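Local coordinates for protein sylvaticin (PDB 2PR0) that is an elicitin from the oomycete Pythium sylvaticum that, like its relatives, probably binds sterols and elicits defence responses in plants, at residues L66-C71 with N81-V86. Residues are numbered along the deposited sequence; the frame is centred on the assembly and turned at random.
Sequences LNPNDC and NVKKLV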
loop_
_atom_site.group_PDB
_atom_site.type_symbol
_atom_site.label_atom_id
_atom_site.label_comp_id
_atom_site.label_asym_id
_atom_site.label_seq_id
_atom_site.Cartn_x
_atom_site.Cartn_y
_atom_site.Cartn_z
ATOM N N LEU A 66 0.953 0.272 -10.849
ATOM C CA LEU A 66 2.111 1.150 -10.868
ATOM C C LEU A 66 3.441 0.428 -11.021
ATOM O O LEU A 66 4.495 1.063 -11.122
ATOM C CB LEU A 66 2.157 1.939 -9.549
ATOM C CG LEU A 66 0.938 2.810 -9.259
ATOM C CD1 LEU A 66 1.131 3.506 -7.920
ATOM C CD2 LEU A 66 0.697 3.795 -10.383
ATOM N N ASN A 67 3.400 -0.908 -11.029
ATOM C CA ASN A 67 4.636 -1.685 -11.134
ATOM C C ASN A 67 5.601 -1.372 -9.998
ATOM O O ASN A 67 6.766 -0.989 -10.178
ATOM C CB ASN A 67 5.317 -1.411 -12.476
ATOM C CG ASN A 67 6.610 -2.149 -12.721
ATOM O OD1 ASN A 67 7.554 -1.653 -13.346
ATOM N ND2 ASN A 67 6.709 -3.380 -12.242
ATOM N N PRO A 68 5.157 -1.539 -8.758
ATOM C CA PRO A 68 6.072 -1.219 -7.652
ATOM C C PRO A 68 7.264 -2.178 -7.663
ATOM O O PRO A 68 7.143 -3.359 -7.974
ATOM C CB PRO A 68 5.210 -1.409 -6.410
ATOM C CG PRO A 68 4.119 -2.335 -6.840
ATOM C CD PRO A 68 3.857 -2.004 -8.282
ATOM N N ASN A 69 8.424 -1.632 -7.314
ATOM C CA ASN A 69 9.607 -2.493 -7.315
ATOM C C ASN A 69 9.732 -3.278 -6.019
ATOM O O ASN A 69 9.165 -2.996 -4.961
ATOM C CB ASN A 69 10.869 -1.683 -7.601
ATOM C CG ASN A 69 10.825 -1.081 -8.994
ATOM O OD1 ASN A 69 10.893 -1.845 -9.952
ATOM N ND2 ASN A 69 10.717 0.222 -9.086
ATOM N N ASP A 70 10.511 -4.351 -6.139
ATOM C CA ASP A 70 10.758 -5.274 -5.051
ATOM C C ASP A 70 11.881 -4.725 -4.174
ATOM O O ASP A 70 13.057 -5.061 -4.265
ATOM C CB ASP A 70 11.084 -6.662 -5.590
ATOM C CG ASP A 70 11.149 -7.737 -4.546
ATOM O OD1 ASP A 70 10.785 -7.519 -3.364
ATOM O OD2 ASP A 70 11.593 -8.863 -4.871
ATOM N N CYS A 71 11.489 -3.807 -3.307
ATOM C CA CYS A 71 12.421 -3.078 -2.459
ATOM C C CYS A 71 11.723 -2.501 -1.237
ATOM O O CYS A 71 10.498 -2.383 -1.161
ATOM C CB CYS A 71 13.073 -1.950 -3.273
ATOM S SG CYS A 71 11.902 -0.814 -4.056
ATOM N N ASN A 81 7.657 -3.167 2.042
ATOM C CA ASN A 81 7.831 -3.540 0.641
ATOM C C ASN A 81 6.455 -3.452 -0.011
ATOM O O ASN A 81 5.588 -4.267 0.305
ATOM C CB ASN A 81 8.462 -4.919 0.557
ATOM C CG ASN A 81 8.755 -5.391 -0.852
ATOM O OD1 ASN A 81 7.994 -5.103 -1.776
ATOM N ND2 ASN A 81 9.836 -6.147 -1.023
ATOM N N VAL A 82 6.253 -2.459 -0.873
ATOM C CA VAL A 82 4.937 -2.206 -1.446
ATOM C C VAL A 82 4.500 -3.322 -2.386
ATOM O O VAL A 82 3.332 -3.704 -2.473
ATOM C CB VAL A 82 4.983 -0.869 -2.189
ATOM C CG1 VAL A 82 3.706 -0.597 -2.955
ATOM C CG2 VAL A 82 5.235 0.247 -1.188
ATOM N N LYS A 83 5.509 -3.845 -3.093
ATOM C CA LYS A 83 5.236 -4.969 -3.993
ATOM C C LYS A 83 4.727 -6.168 -3.215
ATOM O O LYS A 83 3.745 -6.840 -3.581
ATOM C CB LYS A 83 6.488 -5.277 -4.811
ATOM C CG LYS A 83 6.128 -6.164 -6.013
ATOM C CD LYS A 83 7.392 -6.619 -6.720
ATOM C CE LYS A 83 7.103 -7.585 -7.848
ATOM N NZ LYS A 83 8.305 -7.778 -8.710
ATOM N N LYS A 84 5.356 -6.468 -2.074
ATOM C CA LYS A 84 4.898 -7.537 -1.198
ATOM C C LYS A 84 3.493 -7.289 -0.675
ATOM O O LYS A 84 2.626 -8.155 -0.717
ATOM C CB LYS A 84 5.899 -7.675 -0.034
ATOM C CG LYS A 84 5.498 -8.665 1.030
ATOM C CD LYS A 84 6.541 -8.700 2.143
ATOM C CE LYS A 84 6.225 -9.821 3.121
ATOM N NZ LYS A 84 7.357 -10.018 4.077
ATOM N N LEU A 85 3.268 -6.074 -0.192
ATOM C CA LEU A 85 1.991 -5.638 0.336
ATOM C C LEU A 85 0.885 -5.916 -0.669
ATOM O O LEU A 85 -0.128 -6.517 -0.309
ATOM C CB LEU A 85 2.010 -4.137 0.662
ATOM C CG LEU A 85 0.624 -3.544 0.961
ATOM C CD1 LEU A 85 0.110 -4.035 2.288
ATOM C CD2 LEU A 85 0.708 -2.024 0.899
ATOM N N VAL A 86 1.064 -5.467 -1.914
ATOM C CA VAL A 86 -0.077 -5.537 -2.828
ATOM C C VAL A 86 -0.294 -6.951 -3.338
ATOM O O VAL A 86 -1.390 -7.390 -3.664
ATOM C CB VAL A 86 0.073 -4.598 -4.041
ATOM C CG1 VAL A 86 0.035 -3.172 -3.512
ATOM C CG2 VAL A 86 1.328 -4.883 -4.848
HETATM O O HOH W 1 9.013 -5.052 -9.852
HETATM O O HOH W 2 9.715 -9.648 -7.168
HETATM O O HOH W 3 8.367 -0.647 -1.626
#
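N81, the N-cap of helix 82-92 in the elicitin fold, uses its side-chain amide both to cap the helix and to hold D70, the centre of an inverse gamma turn in the facing loop. N81 ND2 donates to D70 OD1 at 2.9 Å, nearly straight at 164°, with the acceptor in the amide plane. The other end of that amide does the capping: N81 OD1 accepts from K84 N at 3.0 Å, the donor standing above the carbonyl plane. One side chain thus joins the first turn of the helix to the loop, with a partner at each end, which sets which way round the amide lies. K83, extended beyond CG, runs alongside the loop, its CD 3.5 Å from P68 O. One water on K83 NZ donates to P68 O and another to D70 OD2, so the two charged groups are linked through solvent, K83 NZ standing 5.2 Å from D70 OD2. On the apolar side, P68 CB packs against V82 CG1 at 3.9 Å, and P68 CG lies 4.3 Å from V86 CG2. V82 and V86 also rest on I63 of helix 54-65. The loop from that helix enters strand 72-75, beside the disulfide of C71 with C7, and the hairpin with strand 78-81 returns the chain to helix 82-92.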